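Local coordinates for protein flavohemoglobin (Malassezia yamatoensis, PDB 6O0A) that binds heme and FAD and probably detoxifies nitric oxide as a dioxygenase, passing electrons from NAD(P)H through the flavin to the heme, at residues S279-V293 against I362-F376. Numbering follows the deposited sequence.
Sequences SPLVLICAGIGVTPV and IPANASVFLCGPLKF. With FAD (flavin-adenine dinucleotide), chain B.
Two parallel strands, Leu281-Ala286 and Ser367-Cys371, are neighbours in the six-stranded parallel sheet of the NAD-binding domain, between strands 308-315 and 394-397. Six backbone hydrogen bonds join the two segments, from Ser367 N to Pro280 O, just ahead of the first strand, to Ala286 N to Cys371 O (3.0 Å) at the end. The straightest runs from Phe369 N to Val282 O (2.8 Å, 169° at the hydrogen).

On one sheet face, Ile284 lies side by side with Leu370, with Ile284 CB 3.7 Å from Leu370 CD2. Ile284 CG2, anti to the backbone N, meets Phe376 CZ at 3.8 Å. The Phe376 ring belongs to helix 374-386, which covers this face. Ala286 CB sits over the ring centre, 3.6 Å from the centroid and 2° off the normal, a CH-pi contact.

On the other face, Phe369 CG is anti to its backbone N (chi1 170°), and the ring reaches helix 290-302. Pro292 CG meets the ring edge at CZ (3.7 Å), and Val293 CG2 meets it at CE2. Phe296 of the same helix and Phe369 meet edge-to-face. Cys371 SG touches Gly289 CA (3.6 Å) and Pro292 CG.

Beyond the first strand, Thr291 OG1 lies 2.9 Å from FAD O4, and Ile288 touches the flavin ring. Parallel strands covered by helices on both faces, with the turn after the first strand at the flavin, are characteristic of the ferredoxin-NADP reductase-like NAD-binding fold.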
loop_
_atom_site.group_PDB
_atom_site.type_symbol
_atom_site.label_atom_id
_atom_site.label_comp_id
_atom_site.label_asym_id
_atom_site.label_seq_id
_atom_site.Cartn_x
_atom_site.Cartn_y
_atom_site.Cartn_z
ATOM N N SER A 279 0.726 -3.921 -25.015
ATOM C CA SER A 279 0.798 -5.141 -24.221
ATOM C C SER A 279 -0.556 -5.452 -23.580
ATOM O O SER A 279 -1.241 -4.541 -23.103
ATOM C CB SER A 279 1.873 -5.014 -23.140
ATOM O OG SER A 279 1.764 -3.783 -22.443
ATOM N N PRO A 280 -0.966 -6.718 -23.551
ATOM C CA PRO A 280 -2.230 -7.069 -22.897
ATOM C C PRO A 280 -2.110 -6.974 -21.387
ATOM O O PRO A 280 -1.021 -7.063 -20.814
ATOM C CB PRO A 280 -2.483 -8.517 -23.338
ATOM C CG PRO A 280 -1.270 -8.932 -24.140
ATOM C CD PRO A 280 -0.201 -7.915 -23.928
ATOM N N LEU A 281 -3.263 -6.784 -20.740
ATOM C CA LEU A 281 -3.345 -6.666 -19.292
ATOM C C LEU A 281 -4.224 -7.775 -18.727
ATOM O O LEU A 281 -5.301 -8.062 -19.259
ATOM C CB LEU A 281 -3.921 -5.305 -18.865
ATOM C CG LEU A 281 -3.144 -4.029 -19.193
ATOM C CD1 LEU A 281 -3.981 -2.816 -18.821
ATOM C CD2 LEU A 281 -1.807 -3.996 -18.466
ATOM N N VAL A 282 -3.766 -8.393 -17.642
ATOM C CA VAL A 282 -4.548 -9.386 -16.918
ATOM C C VAL A 282 -4.681 -8.868 -15.498
ATOM O O VAL A 282 -3.672 -8.622 -14.826
ATOM C CB VAL A 282 -3.902 -10.783 -16.960
ATOM C CG1 VAL A 282 -4.783 -11.798 -16.234
ATOM C CG2 VAL A 282 -3.669 -11.232 -18.407
ATOM N N LEU A 283 -5.919 -8.653 -15.057
ATOM C CA LEU A 283 -6.194 -8.086 -13.741
ATOM C C LEU A 283 -6.894 -9.154 -12.911
ATOM O O LEU A 283 -7.982 -9.617 -13.281
ATOM C CB LEU A 283 -7.048 -6.821 -13.861
ATOM C CG LEU A 283 -6.561 -5.795 -14.896
ATOM C CD1 LEU A 283 -7.512 -4.601 -14.944
ATOM C CD2 LEU A 283 -5.141 -5.322 -14.571
ATOM N N ILE A 284 -6.274 -9.550 -11.802
ATOM C CA ILE A 284 -6.760 -10.661 -10.986
ATOM C C ILE A 284 -6.972 -10.148 -9.568
ATOM O O ILE A 284 -6.038 -9.621 -8.949
ATOM C CB ILE A 284 -5.781 -11.842 -10.998
ATOM C CG1 ILE A 284 -5.584 -12.353 -12.434
ATOM C CG2 ILE A 284 -6.264 -12.936 -10.064
ATOM C CD1 ILE A 284 -4.619 -13.526 -12.552
ATOM N N CYS A 285 -8.188 -10.308 -9.042
ATOM C CA CYS A 285 -8.482 -9.750 -7.730
ATOM C C CYS A 285 -9.414 -10.656 -6.935
ATOM O O CYS A 285 -10.081 -11.542 -7.476
ATOM C CB CYS A 285 -9.092 -8.336 -7.834
ATOM S SG CYS A 285 -10.675 -8.267 -8.695
ATOM N N ALA A 286 -9.451 -10.412 -5.625
ATOM C CA ALA A 286 -10.354 -11.111 -4.726
ATOM C C ALA A 286 -10.979 -10.101 -3.780
ATOM O O ALA A 286 -10.299 -9.193 -3.295
ATOM C CB ALA A 286 -9.632 -12.193 -3.913
ATOM N N GLY A 287 -12.271 -10.274 -3.520
ATOM C CA GLY A 287 -12.928 -9.451 -2.508
ATOM C C GLY A 287 -12.824 -7.975 -2.839
ATOM O O GLY A 287 -13.028 -7.554 -3.983
ATOM N N ILE A 288 -12.469 -7.171 -1.829
ATOM C CA ILE A 288 -12.374 -5.724 -2.018
ATOM C C ILE A 288 -11.129 -5.338 -2.799
ATOM O O ILE A 288 -10.973 -4.164 -3.168
ATOM C CB ILE A 288 -12.457 -5.015 -0.646
ATOM C CG1 ILE A 288 -12.876 -3.552 -0.816
ATOM C CG2 ILE A 288 -11.134 -5.127 0.112
ATOM C CD1 ILE A 288 -14.199 -3.368 -1.545
ATOM N N GLY A 289 -10.281 -6.310 -3.141
ATOM C CA GLY A 289 -9.199 -6.070 -4.077
ATOM C C GLY A 289 -9.671 -5.634 -5.453
ATOM O O GLY A 289 -8.847 -5.249 -6.281
ATOM N N VAL A 290 -10.981 -5.673 -5.700
ATOM C CA VAL A 290 -11.547 -5.117 -6.919
ATOM C C VAL A 290 -11.314 -3.615 -7.045
ATOM O O VAL A 290 -11.409 -3.081 -8.142
ATOM C CB VAL A 290 -13.061 -5.439 -6.978
ATOM C CG1 VAL A 290 -13.842 -4.552 -6.023
ATOM C CG2 VAL A 290 -13.591 -5.267 -8.392
ATOM N N THR A 291 -11.033 -2.898 -5.951
ATOM C CA THR A 291 -11.088 -1.441 -6.068
ATOM C C THR A 291 -10.038 -0.868 -7.025
ATOM O O THR A 291 -10.413 -0.053 -7.885
ATOM C CB THR A 291 -11.055 -0.787 -4.677
ATOM O OG1 THR A 291 -9.907 -1.203 -3.929
ATOM C CG2 THR A 291 -12.330 -1.139 -3.882
ATOM N N PRO A 292 -8.749 -1.249 -6.984
ATOM C CA PRO A 292 -7.850 -0.772 -8.058
ATOM C C PRO A 292 -8.240 -1.277 -9.443
ATOM O O PRO A 292 -8.054 -0.559 -10.434
ATOM C CB PRO A 292 -6.465 -1.295 -7.633
ATOM C CG PRO A 292 -6.735 -2.390 -6.666
ATOM C CD PRO A 292 -8.016 -2.037 -5.970
ATOM N N VAL A 293 -8.785 -2.488 -9.534
ATOM C CA VAL A 293 -9.202 -3.024 -10.830
ATOM C C VAL A 293 -10.259 -2.120 -11.465
ATOM O O VAL A 293 -10.174 -1.759 -12.647
ATOM C CB VAL A 293 -9.699 -4.471 -10.661
ATOM C CG1 VAL A 293 -10.325 -4.994 -11.956
ATOM C CG2 VAL A 293 -8.541 -5.390 -10.228
ATOM N N ILE A 362 -2.016 -16.679 -21.139
ATOM C CA ILE A 362 -1.336 -15.447 -20.762
ATOM C C ILE A 362 -0.013 -15.389 -21.527
ATOM O O ILE A 362 0.888 -16.203 -21.271
ATOM C CB ILE A 362 -1.112 -15.360 -19.247
ATOM C CG1 ILE A 362 -2.443 -15.497 -18.502
ATOM C CG2 ILE A 362 -0.441 -14.039 -18.877
ATOM C CD1 ILE A 362 -2.314 -15.398 -16.999
ATOM N N PRO A 363 0.148 -14.462 -22.463
ATOM C CA PRO A 363 1.395 -14.385 -23.229
ATOM C C PRO A 363 2.525 -13.736 -22.440
ATOM O O PRO A 363 2.323 -13.074 -21.417
ATOM C CB PRO A 363 1.010 -13.527 -24.439
ATOM C CG PRO A 363 -0.100 -12.665 -23.933
ATOM C CD PRO A 363 -0.869 -13.514 -22.953
ATOM N N ALA A 364 3.742 -13.926 -22.960
ATOM C CA ALA A 364 4.945 -13.482 -22.265
ATOM C C ALA A 364 5.072 -11.966 -22.208
ATOM O O ALA A 364 5.877 -11.455 -21.419
ATOM C CB ALA A 364 6.192 -14.074 -22.930
ATOM N N ASN A 365 4.309 -11.237 -23.022
ATOM C CA ASN A 365 4.328 -9.780 -22.993
ATOM C C ASN A 365 3.187 -9.185 -22.172
ATOM O O ASN A 365 3.068 -7.958 -22.101
ATOM C CB ASN A 365 4.299 -9.220 -24.422
ATOM C CG ASN A 365 2.978 -9.460 -25.120
ATOM O OD1 ASN A 365 2.337 -10.496 -24.931
ATOM N ND2 ASN A 365 2.560 -8.497 -25.933
ATOM N N ALA A 366 2.362 -10.016 -21.540
ATOM C CA ALA A 366 1.292 -9.517 -20.685
ATOM C C ALA A 366 1.842 -9.070 -19.338
ATOM O O ALA A 366 2.766 -9.680 -18.793
ATOM C CB ALA A 366 0.228 -10.589 -20.466
ATOM N N SER A 367 1.276 -7.988 -18.812
ATOM C CA SER A 367 1.456 -7.635 -17.412
ATOM C C SER A 367 0.279 -8.198 -16.637
ATOM O O SER A 367 -0.865 -8.153 -17.103
ATOM C CB SER A 367 1.539 -6.120 -17.218
ATOM O OG SER A 367 2.670 -5.571 -17.873
ATOM N N VAL A 368 0.567 -8.762 -15.468
ATOM C CA VAL A 368 -0.454 -9.345 -14.607
ATOM C C VAL A 368 -0.469 -8.575 -13.298
ATOM O O VAL A 368 0.575 -8.429 -12.651
ATOM C CB VAL A 368 -0.195 -10.838 -14.345
ATOM C CG1 VAL A 368 -1.289 -11.403 -13.473
ATOM C CG2 VAL A 368 -0.084 -11.607 -15.660
ATOM N N PHE A 369 -1.648 -8.100 -12.906
ATOM C CA PHE A 369 -1.842 -7.351 -11.670
ATOM C C PHE A 369 -2.664 -8.185 -10.689
ATOM O O PHE A 369 -3.686 -8.763 -11.072
ATOM C CB PHE A 369 -2.548 -6.021 -11.959
ATOM C CG PHE A 369 -2.993 -5.292 -10.727
ATOM C CD1 PHE A 369 -2.085 -4.576 -9.964
ATOM C CD2 PHE A 369 -4.324 -5.322 -10.329
ATOM C CE1 PHE A 369 -2.497 -3.907 -8.823
ATOM C CE2 PHE A 369 -4.747 -4.642 -9.184
ATOM C CZ PHE A 369 -3.832 -3.936 -8.433
ATOM N N LEU A 370 -2.215 -8.254 -9.433
ATOM C CA LEU A 370 -2.905 -8.999 -8.383
ATOM C C LEU A 370 -3.312 -8.068 -7.251
ATOM O O LEU A 370 -2.511 -7.255 -6.786
ATOM C CB LEU A 370 -2.022 -10.100 -7.786
ATOM C CG LEU A 370 -1.300 -11.032 -8.748
ATOM C CD1 LEU A 370 -0.390 -11.977 -7.963
ATOM C CD2 LEU A 370 -2.325 -11.798 -9.578
ATOM N N CYS A 371 -4.540 -8.220 -6.771
ATOM C CA CYS A 371 -4.922 -7.525 -5.548
ATOM C C CYS A 371 -5.931 -8.373 -4.792
ATOM O O CYS A 371 -7.035 -8.610 -5.286
ATOM C CB CYS A 371 -5.504 -6.151 -5.852
ATOM S SG CYS A 371 -5.717 -5.189 -4.369
ATOM N N GLY A 372 -5.553 -8.814 -3.604
ATOM C CA GLY A 372 -6.420 -9.611 -2.773
ATOM C C GLY A 372 -5.741 -9.859 -1.448
ATOM O O GLY A 372 -4.690 -9.285 -1.157
ATOM N N PRO A 373 -6.322 -10.724 -0.619
ATOM C CA PRO A 373 -5.657 -11.093 0.634
ATOM C C PRO A 373 -4.266 -11.644 0.358
ATOM O O PRO A 373 -3.989 -12.175 -0.718
ATOM C CB PRO A 373 -6.584 -12.161 1.228
ATOM C CG PRO A 373 -7.918 -11.870 0.628
ATOM C CD PRO A 373 -7.617 -11.413 -0.785
ATOM N N LEU A 374 -3.378 -11.490 1.342
ATOM C CA LEU A 374 -1.998 -11.929 1.171
ATOM C C LEU A 374 -1.931 -13.377 0.696
ATOM O O LEU A 374 -1.214 -13.697 -0.261
ATOM C CB LEU A 374 -1.231 -11.744 2.484
ATOM C CG LEU A 374 0.269 -12.052 2.424
ATOM C CD1 LEU A 374 0.953 -11.254 1.314
ATOM C CD2 LEU A 374 0.932 -11.788 3.767
ATOM N N LYS A 375 -2.699 -14.264 1.338
ATOM C CA LYS A 375 -2.675 -15.680 0.981
ATOM C C LYS A 375 -3.107 -15.886 -0.466
ATOM O O LYS A 375 -2.452 -16.610 -1.226
ATOM C CB LYS A 375 -3.581 -16.471 1.927
ATOM C CG LYS A 375 -3.610 -17.970 1.674
ATOM C CD LYS A 375 -4.707 -18.635 2.494
ATOM C CE LYS A 375 -4.741 -20.139 2.275
ATOM N NZ LYS A 375 -3.477 -20.793 2.717
ATOM N N PHE A 376 -4.212 -15.248 -0.861
ATOM C CA PHE A 376 -4.663 -15.290 -2.250
ATOM C C PHE A 376 -3.555 -14.866 -3.207
ATOM O O PHE A 376 -3.272 -15.553 -4.196
ATOM C CB PHE A 376 -5.887 -14.388 -2.412
ATOM C CG PHE A 376 -6.326 -14.193 -3.839
ATOM C CD1 PHE A 376 -7.139 -15.132 -4.456
ATOM C CD2 PHE A 376 -5.956 -13.058 -4.551
ATOM C CE1 PHE A 376 -7.565 -14.954 -5.762
ATOM C CE2 PHE A 376 -6.382 -12.874 -5.874
ATOM C CZ PHE A 376 -7.187 -13.819 -6.471
HETATM P PA FAD B . -6.813 -2.648 11.678
HETATM O O1A FAD B . -7.180 -2.002 12.960
HETATM O O2A FAD B . -5.703 -1.984 10.910
HETATM O O5B FAD B . -6.425 -4.176 11.936
HETATM C C5B FAD B . -5.839 -4.958 10.879
HETATM C C4B FAD B . -5.538 -6.308 11.479
HETATM O O4B FAD B . -4.641 -6.135 12.600
HETATM C C3B FAD B . -6.737 -7.034 12.063
HETATM O O3B FAD B . -7.457 -7.770 11.076
HETATM C C2B FAD B . -6.078 -7.972 13.078
HETATM O O2B FAD B . -5.588 -9.157 12.461
HETATM C C1B FAD B . -4.901 -7.125 13.581
HETATM N N9A FAD B . -5.158 -6.461 14.856
HETATM C C8A FAD B . -5.992 -5.398 15.069
HETATM N N7A FAD B . -6.092 -5.042 16.327
HETATM C C5A FAD B . -5.268 -5.939 16.988
HETATM C C6A FAD B . -4.993 -6.141 18.352
HETATM N N6A FAD B . -5.521 -5.397 19.333
HETATM N N1A FAD B . -4.164 -7.157 18.683
HETATM C C2A FAD B . -3.643 -7.906 17.706
HETATM N N3A FAD B . -3.837 -7.817 16.386
HETATM C C4A FAD B . -4.671 -6.813 16.092
HETATM N N1 FAD B . -9.372 -1.660 2.345
HETATM C C2 FAD B . -10.615 -1.595 1.779
HETATM O O2 FAD B . -11.618 -2.040 2.355
HETATM N N3 FAD B . -10.764 -1.014 0.522
HETATM C C4 FAD B . -9.749 -0.466 -0.240
HETATM O O4 FAD B . -9.993 0.049 -1.332
HETATM C C4X FAD B . -8.441 -0.537 0.368
HETATM N N5 FAD B . -7.426 -0.041 -0.289
HETATM C C5X FAD B . -6.168 -0.112 0.302
HETATM C C6 FAD B . -5.070 0.399 -0.391
HETATM C C7 FAD B . -3.792 0.365 0.161
HETATM C C7M FAD B . -2.620 0.889 -0.631
HETATM C C8 FAD B . -3.608 -0.175 1.446
HETATM C C8M FAD B . -2.250 -0.195 2.093
HETATM C C9 FAD B . -4.700 -0.695 2.133
HETATM C C9A FAD B . -5.972 -0.681 1.571
HETATM N N10 FAD B . -7.095 -1.210 2.245
HETATM C C10 FAD B . -8.346 -1.155 1.667
HETATM C "C1'" FAD B . -6.969 -1.744 3.611
HETATM C "C2'" FAD B . -7.177 -0.672 4.676
HETATM O "O2'" FAD B . -6.151 0.315 4.566
HETATM C "C3'" FAD B . -7.187 -1.255 6.092
HETATM O "O3'" FAD B . -6.005 -2.029 6.289
HETATM C "C4'" FAD B . -8.404 -2.132 6.380
HETATM O "O4'" FAD B . -9.584 -1.404 6.032
HETATM C "C5'" FAD B . -8.465 -2.595 7.822
HETATM O "O5'" FAD B . -8.528 -1.432 8.679
HETATM P P FAD B . -9.034 -1.646 10.178
HETATM O O1P FAD B . -10.453 -2.079 10.307
HETATM O O2P FAD B . -8.764 -0.357 10.904
HETATM O O3P FAD B . -8.103 -2.799 10.762
#